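Local coordinates for protein chorismate synthase (Aquifex aeolicus, PDB 1Q1L) that catalyses the anti-1,4-elimination of phosphate and a hydrogen from 5-enolpyruvylshikimate-3-phosphate to give chorismate, the last step of the shikimate pathway, with reduced FMN as cofactor, at residues M260-G272 with P316-T328. Residues are numbered along the deposited sequence; the frame is centred on the assembly and turned at random.
Sequences MMSIQAIKGVEIG and PIVVRVAMKPIPT
An antiparallel strand pair with a classic beta bulge, part of the beta-alpha-beta sandwich of chorismate synthase, joins 266-271 to 317-323; Lys267 and Gly268 both face Ala322. Lys267 N meets Ala322 O at 2.8 Å, and Ala322 N returns a nearly straight bond (174°) to Gly268 O. Glu270 and Arg320 then exchange two backbone bonds, and Gly272 N reaches Val318 O. Strand 266-271 also pairs with a strand of the second subunit, so the sheet continues across the interface, and Lys267 NZ bonds Leu304 O and Thr307 O of that second subunit. Over the face turned to helix 252-261, Val321 CG1 wedges against CG2 and CD1 of Ile266, 3.4 Å from each, a tight fit; Val321 CG2 meets Met260 CG. A chi1 of -169° swings Val319 CG1 away from its own backbone N and onto Val269 CG2, at 3.7 Å. On the other face Glu270 and Arg320 run side by side: OE2 of Glu270 receives NH1 of Arg320 at 2.8 Å, in the guanidinium plane, although carboxylate and guanidinium are turned 70° apart. Glu270 OE1 takes Phe275 N and Arg320 NE pairs with Glu232, so each charged group has a second tie. A leucine in place of this arginine would probably leave both Glu270 OE2 and Glu232 without their cationic mate. Beyond the bulge, Ala265 and Lys324, both predicted to bind FMN, are linked by the bond from Lys324 N to Ala265 O, 2.8 Å long. Ala265 CB rests 3.5 Å from Met323 CG.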
HETATM    1  N   MSE A 260       3.149 -18.310  -0.778  1.00 27.45           N
HETATM    2  CA  MSE A 260       3.426 -19.642  -1.323  1.00 27.42           C
HETATM    3  C   MSE A 260       2.829 -19.853  -2.707  1.00 26.90           C
HETATM    4  O   MSE A 260       3.513 -20.304  -3.625  1.00 28.30           O
HETATM    5  CB  MSE A 260       2.896 -20.743  -0.392  1.00 28.87           C
HETATM    6  CG  MSE A 260       3.602 -20.844   0.937  1.00 29.93           C
HETATM    7 SE   MSE A 260       5.509 -21.110   0.741  1.00 36.99          SE
HETATM    8  CE  MSE A 260       5.925 -21.287   2.610  1.00 36.03           C
HETATM    9  N   MSE A 261       1.548 -19.534  -2.852  1.00 26.48           N
HETATM   10  CA  MSE A 261       0.857 -19.712  -4.123  1.00 28.75           C
HETATM   11  C   MSE A 261       1.442 -18.832  -5.220  1.00 29.32           C
HETATM   12  O   MSE A 261       1.264 -19.116  -6.411  1.00 30.11           O
HETATM   13  CB  MSE A 261      -0.630 -19.393  -3.967  1.00 28.11           C
HETATM   14  CG  MSE A 261      -1.485 -19.880  -5.113  1.00 34.31           C
HETATM   15 SE   MSE A 261      -1.773 -21.812  -5.039  1.00 39.04          SE
HETATM   16  CE  MSE A 261      -3.263 -21.812  -3.804  1.00 33.30           C
ATOM     17  N   SER A 262       2.143 -17.771  -4.829  1.00 25.87           N
ATOM     18  CA  SER A 262       2.734 -16.873  -5.814  1.00 28.66           C
ATOM     19  C   SER A 262       3.953 -17.509  -6.481  1.00 27.65           C
ATOM     20  O   SER A 262       4.405 -17.049  -7.523  1.00 29.65           O
ATOM     21  CB  SER A 262       3.135 -15.535  -5.168  1.00 25.99           C
ATOM     22  OG  SER A 262       4.279 -15.667  -4.340  1.00 28.69           O
ATOM     23  N   ILE A 263       4.488 -18.564  -5.877  1.00 27.27           N
ATOM     24  CA  ILE A 263       5.652 -19.243  -6.450  1.00 27.54           C
ATOM     25  C   ILE A 263       5.220 -19.964  -7.733  1.00 27.92           C
ATOM     26  O   ILE A 263       4.155 -20.578  -7.788  1.00 25.55           O
ATOM     27  CB  ILE A 263       6.252 -20.267  -5.451  1.00 26.51           C
ATOM     28  CG1 ILE A 263       6.687 -19.545  -4.174  1.00 25.93           C
ATOM     29  CG2 ILE A 263       7.449 -20.985  -6.075  1.00 27.22           C
ATOM     30  CD1 ILE A 263       7.084 -20.486  -3.033  1.00 24.73           C
ATOM     31  N   GLN A 264       6.041 -19.873  -8.771  1.00 29.42           N
ATOM     32  CA  GLN A 264       5.718 -20.513 -10.039  1.00 32.74           C
ATOM     33  C   GLN A 264       5.412 -21.997  -9.866  1.00 31.40           C
ATOM     34  O   GLN A 264       6.080 -22.684  -9.100  1.00 29.61           O
ATOM     35  CB  GLN A 264       6.878 -20.350 -11.023  1.00 37.23           C
ATOM     36  CG  GLN A 264       6.733 -21.203 -12.278  1.00 45.69           C
ATOM     37  CD  GLN A 264       7.905 -21.052 -13.229  1.00 51.13           C
ATOM     38  OE1 GLN A 264       7.985 -21.737 -14.248  1.00 54.16           O
ATOM     39  NE2 GLN A 264       8.824 -20.146 -12.900  1.00 54.19           N
ATOM     40  N   ALA A 265       4.395 -22.469 -10.584  1.00 29.75           N
ATOM     41  CA  ALA A 265       3.973 -23.870 -10.561  1.00 32.07           C
ATOM     42  C   ALA A 265       3.210 -24.322  -9.319  1.00 31.94           C
ATOM     43  O   ALA A 265       2.711 -25.453  -9.283  1.00 33.23           O
ATOM     44  CB  ALA A 265       5.181 -24.790 -10.782  1.00 28.68           C
ATOM     45  N   ILE A 266       3.117 -23.471  -8.304  1.00 31.35           N
ATOM     46  CA  ILE A 266       2.399 -23.847  -7.087  1.00 29.58           C
ATOM     47  C   ILE A 266       0.893 -23.735  -7.297  1.00 32.47           C
ATOM     48  O   ILE A 266       0.379 -22.668  -7.633  1.00 33.54           O
ATOM     49  CB  ILE A 266       2.800 -22.965  -5.889  1.00 28.37           C
ATOM     50  CG1 ILE A 266       4.300 -23.109  -5.609  1.00 28.28           C
ATOM     51  CG2 ILE A 266       1.998 -23.362  -4.652  1.00 25.06           C
ATOM     52  CD1 ILE A 266       4.761 -24.544  -5.413  1.00 28.27           C
ATOM     53  N   LYS A 267       0.183 -24.838  -7.086  1.00 32.06           N
ATOM     54  CA  LYS A 267      -1.263 -24.846  -7.278  1.00 31.15           C
ATOM     55  C   LYS A 267      -2.064 -25.137  -6.016  1.00 30.44           C
ATOM     56  O   LYS A 267      -3.294 -25.087  -6.030  1.00 31.44           O
ATOM     57  CB  LYS A 267      -1.624 -25.856  -8.371  1.00 32.79           C
ATOM     58  CG  LYS A 267      -1.294 -25.372  -9.783  1.00 35.54           C
ATOM     59  CD  LYS A 267      -2.242 -24.251 -10.160  1.00 39.75           C
ATOM     60  CE  LYS A 267      -1.999 -23.724 -11.548  1.00 41.65           C
ATOM     61  NZ  LYS A 267      -2.914 -22.585 -11.808  1.00 42.63           N
ATOM     62  N   GLY A 268      -1.376 -25.450  -4.926  1.00 29.90           N
ATOM     63  CA  GLY A 268      -2.092 -25.736  -3.698  1.00 29.27           C
ATOM     64  C   GLY A 268      -1.300 -25.399  -2.459  1.00 27.21           C
ATOM     65  O   GLY A 268      -0.071 -25.482  -2.451  1.00 26.58           O
ATOM     66  N   VAL A 269      -2.005 -25.000  -1.410  1.00 25.97           N
ATOM     67  CA  VAL A 269      -1.351 -24.670  -0.157  1.00 26.34           C
ATOM     68  C   VAL A 269      -2.254 -24.998   1.026  1.00 28.15           C
ATOM     69  O   VAL A 269      -3.446 -24.686   1.024  1.00 27.00           O
ATOM     70  CB  VAL A 269      -0.973 -23.174  -0.104  1.00 27.05           C
ATOM     71  CG1 VAL A 269      -2.190 -22.332  -0.382  1.00 29.03           C
ATOM     72  CG2 VAL A 269      -0.414 -22.826   1.275  1.00 24.99           C
ATOM     73  N   GLU A 270      -1.680 -25.640   2.034  1.00 27.40           N
ATOM     74  CA  GLU A 270      -2.426 -25.992   3.232  1.00 30.59           C
ATOM     75  C   GLU A 270      -1.656 -25.518   4.444  1.00 29.21           C
ATOM     76  O   GLU A 270      -0.427 -25.553   4.450  1.00 27.62           O
ATOM     77  CB  GLU A 270      -2.589 -27.510   3.356  1.00 31.06           C
ATOM     78  CG  GLU A 270      -3.406 -28.175   2.277  1.00 35.39           C
ATOM     79  CD  GLU A 270      -3.446 -29.687   2.450  1.00 40.32           C
ATOM     80  OE1 GLU A 270      -4.530 -30.216   2.756  1.00 42.05           O
ATOM     81  OE2 GLU A 270      -2.393 -30.344   2.292  1.00 39.48           O
ATOM     82  N   ILE A 271      -2.374 -25.064   5.463  1.00 29.04           N
ATOM     83  CA  ILE A 271      -1.731 -24.663   6.705  1.00 27.81           C
ATOM     84  C   ILE A 271      -2.032 -25.831   7.644  1.00 28.88           C
ATOM     85  O   ILE A 271      -3.189 -26.096   7.966  1.00 28.69           O
ATOM     86  CB  ILE A 271      -2.337 -23.373   7.296  1.00 26.45           C
ATOM     87  CG1 ILE A 271      -2.176 -22.205   6.311  1.00 30.44           C
ATOM     88  CG2 ILE A 271      -1.652 -23.048   8.625  1.00 22.90           C
ATOM     89  CD1 ILE A 271      -0.740 -21.815   6.019  1.00 30.62           C
ATOM     90  N   GLY A 272      -0.998 -26.542   8.067  1.00 28.63           N
ATOM     91  CA  GLY A 272      -1.221 -27.671   8.946  1.00 30.96           C
ATOM     92  C   GLY A 272      -1.821 -28.841   8.185  1.00 32.53           C
ATOM     93  O   GLY A 272      -1.420 -29.126   7.058  1.00 31.71           O
ATOM     94  N   PRO A 316       4.800 -24.710  16.057  1.00 28.72           N
ATOM     95  CA  PRO A 316       5.517 -24.578  14.787  1.00 30.10           C
ATOM     96  C   PRO A 316       4.580 -24.199  13.650  1.00 30.35           C
ATOM     97  O   PRO A 316       3.453 -24.709  13.564  1.00 30.39           O
ATOM     98  CB  PRO A 316       6.111 -25.973  14.575  1.00 28.85           C
ATOM     99  CG  PRO A 316       6.264 -26.497  15.970  1.00 29.14           C
ATOM    100  CD  PRO A 316       4.987 -26.053  16.629  1.00 28.93           C
ATOM    101  N   ILE A 317       5.031 -23.292  12.790  1.00 27.82           N
ATOM    102  CA  ILE A 317       4.228 -22.908  11.633  1.00 28.22           C
ATOM    103  C   ILE A 317       4.507 -23.997  10.609  1.00 26.93           C
ATOM    104  O   ILE A 317       5.665 -24.292  10.306  1.00 26.13           O
ATOM    105  CB  ILE A 317       4.672 -21.560  11.031  1.00 27.99           C
ATOM    106  CG1 ILE A 317       4.600 -20.463  12.092  1.00 28.93           C
ATOM    107  CG2 ILE A 317       3.806 -21.232   9.825  1.00 28.65           C
ATOM    108  CD1 ILE A 317       3.236 -20.302  12.730  1.00 29.43           C
ATOM    109  N   VAL A 318       3.457 -24.609  10.085  1.00 25.31           N
ATOM    110  CA  VAL A 318       3.647 -25.677   9.115  1.00 24.60           C
ATOM    111  C   VAL A 318       2.771 -25.452   7.911  1.00 23.73           C
ATOM    112  O   VAL A 318       1.550 -25.336   8.028  1.00 25.27           O
ATOM    113  CB  VAL A 318       3.325 -27.049   9.727  1.00 24.74           C
ATOM    114  CG1 VAL A 318       3.474 -28.148   8.667  1.00 25.47           C
ATOM    115  CG2 VAL A 318       4.249 -27.312  10.899  1.00 25.49           C
ATOM    116  N   VAL A 319       3.410 -25.407   6.749  1.00 22.02           N
ATOM    117  CA  VAL A 319       2.716 -25.164   5.496  1.00 22.61           C
ATOM    118  C   VAL A 319       3.004 -26.262   4.484  1.00 21.64           C
ATOM    119  O   VAL A 319       4.156 -26.638   4.287  1.00 23.70           O
ATOM    120  CB  VAL A 319       3.168 -23.810   4.896  1.00 18.75           C
ATOM    121  CG1 VAL A 319       2.279 -23.421   3.755  1.00 19.26           C
ATOM    122  CG2 VAL A 319       3.178 -22.749   5.981  1.00 23.13           C
ATOM    123  N   ARG A 320       1.958 -26.756   3.832  1.00 24.76           N
ATOM    124  CA  ARG A 320       2.106 -27.817   2.832  1.00 26.91           C
ATOM    125  C   ARG A 320       1.875 -27.170   1.469  1.00 26.22           C
ATOM    126  O   ARG A 320       0.888 -26.466   1.269  1.00 26.55           O
ATOM    127  CB  ARG A 320       1.088 -28.932   3.099  1.00 27.67           C
ATOM    128  CG  ARG A 320       0.948 -29.279   4.582  1.00 28.68           C
ATOM    129  CD  ARG A 320       0.268 -30.630   4.790  1.00 30.85           C
ATOM    130  NE  ARG A 320       1.090 -31.726   4.288  1.00 29.41           N
ATOM    131  CZ  ARG A 320       0.825 -32.423   3.188  1.00 30.67           C
ATOM    132  NH1 ARG A 320      -0.251 -32.152   2.460  1.00 33.04           N
ATOM    133  NH2 ARG A 320       1.652 -33.385   2.803  1.00 33.69           N
ATOM    134  N   VAL A 321       2.788 -27.418   0.536  1.00 26.98           N
ATOM    135  CA  VAL A 321       2.731 -26.793  -0.776  1.00 27.40           C
ATOM    136  C   VAL A 321       2.790 -27.776  -1.937  1.00 29.29           C
ATOM    137  O   VAL A 321       3.659 -28.646  -1.986  1.00 30.81           O
ATOM    138  CB  VAL A 321       3.894 -25.778  -0.904  1.00 28.45           C
ATOM    139  CG1 VAL A 321       3.744 -24.948  -2.160  1.00 25.49           C
ATOM    140  CG2 VAL A 321       3.936 -24.891   0.342  1.00 27.88           C
ATOM    141  N   ALA A 322       1.872 -27.606  -2.886  1.00 29.08           N
ATOM    142  CA  ALA A 322       1.790 -28.488  -4.048  1.00 29.68           C
ATOM    143  C   ALA A 322       2.272 -27.823  -5.332  1.00 30.95           C
ATOM    144  O   ALA A 322       1.789 -26.750  -5.715  1.00 30.17           O
ATOM    145  CB  ALA A 322       0.353 -28.970  -4.218  1.00 26.73           C
HETATM  146  N   MSE A 323       3.229 -28.465  -5.995  1.00 30.98           N
HETATM  147  CA  MSE A 323       3.776 -27.949  -7.246  1.00 32.37           C
HETATM  148  C   MSE A 323       3.365 -28.852  -8.407  1.00 34.21           C
HETATM  149  O   MSE A 323       3.619 -30.054  -8.380  1.00 32.93           O
HETATM  150  CB  MSE A 323       5.302 -27.891  -7.175  1.00 32.97           C
HETATM  151  CG  MSE A 323       5.930 -27.270  -8.401  1.00 34.52           C
HETATM  152 SE   MSE A 323       7.816 -27.587  -8.494  1.00 40.63          SE
HETATM  153  CE  MSE A 323       7.738 -29.257  -9.483  1.00 40.93           C
ATOM    154  N   LYS A 324       2.735 -28.275  -9.425  1.00 34.47           N
ATOM    155  CA  LYS A 324       2.294 -29.057 -10.573  1.00 37.21           C
ATOM    156  C   LYS A 324       3.489 -29.446 -11.431  1.00 39.11           C
ATOM    157  O   LYS A 324       4.562 -28.849 -11.323  1.00 37.73           O
ATOM    158  CB  LYS A 324       1.300 -28.260 -11.416  1.00 35.30           C
ATOM    159  CG  LYS A 324       1.934 -27.181 -12.283  1.00 37.75           C
ATOM    160  CD  LYS A 324       0.883 -26.493 -13.142  1.00 39.31           C
ATOM    161  CE  LYS A 324       1.505 -25.758 -14.332  1.00 43.33           C
ATOM    162  NZ  LYS A 324       2.431 -24.665 -13.935  1.00 46.81           N
ATOM    163  N   PRO A 325       3.319 -30.459 -12.296  1.00 42.55           N
ATOM    164  CA  PRO A 325       4.394 -30.922 -13.173  1.00 46.06           C
ATOM    165  C   PRO A 325       4.901 -29.783 -14.053  1.00 51.37           C
ATOM    166  O   PRO A 325       4.115 -29.025 -14.625  1.00 50.28           O
ATOM    167  CB  PRO A 325       3.725 -32.020 -13.997  1.00 44.47           C
ATOM    168  CG  PRO A 325       2.658 -32.522 -13.096  1.00 42.90           C
ATOM    169  CD  PRO A 325       2.099 -31.254 -12.516  1.00 42.63           C
ATOM    170  N   ILE A 326       6.218 -29.679 -14.154  1.00 56.74           N
ATOM    171  CA  ILE A 326       6.865 -28.646 -14.944  1.00 63.43           C
ATOM    172  C   ILE A 326       6.663 -28.892 -16.448  1.00 67.47           C
ATOM    173  O   ILE A 326       6.477 -30.029 -16.874  1.00 68.04           O
ATOM    174  CB  ILE A 326       8.370 -28.587 -14.558  1.00 65.25           C
ATOM    175  CG1 ILE A 326       8.704 -27.185 -14.039  1.00 66.69           C
ATOM    176  CG2 ILE A 326       9.251 -29.029 -15.722  1.00 63.94           C
ATOM    177  CD1 ILE A 326       7.824 -26.738 -12.880  1.00 67.84           C
ATOM    178  N   PRO A 327       6.732 -27.829 -17.271  1.00 70.26           N
ATOM    179  CA  PRO A 327       6.548 -27.919 -18.718  1.00 72.24           C
ATOM    180  C   PRO A 327       5.789 -29.118 -19.287  1.00 73.81           C
ATOM    181  O   PRO A 327       4.935 -29.702 -18.616  1.00 74.11           O
ATOM    182  CB  PRO A 327       7.977 -27.799 -19.220  1.00 72.91           C
ATOM    183  CG  PRO A 327       8.525 -26.675 -18.289  1.00 72.55           C
ATOM    184  CD  PRO A 327       7.656 -26.712 -17.000  1.00 71.44           C
ATOM    185  N   THR A 328       6.093 -29.451 -20.540  1.00 74.48           N
ATOM    186  CA  THR A 328       5.454 -30.557 -21.253  1.00 75.55           C
ATOM    187  C   THR A 328       4.046 -30.850 -20.746  1.00 75.21           C
ATOM    188  O   THR A 328       3.177 -31.268 -21.512  1.00 76.54           O
ATOM    189  CB  THR A 328       6.292 -31.852 -21.155  1.00 76.10           C
ATOM    190  OG1 THR A 328       6.270 -32.345 -19.810  1.00 77.17           O
ATOM    191  CG2 THR A 328       7.734 -31.584 -21.568  1.00 76.09           C
TER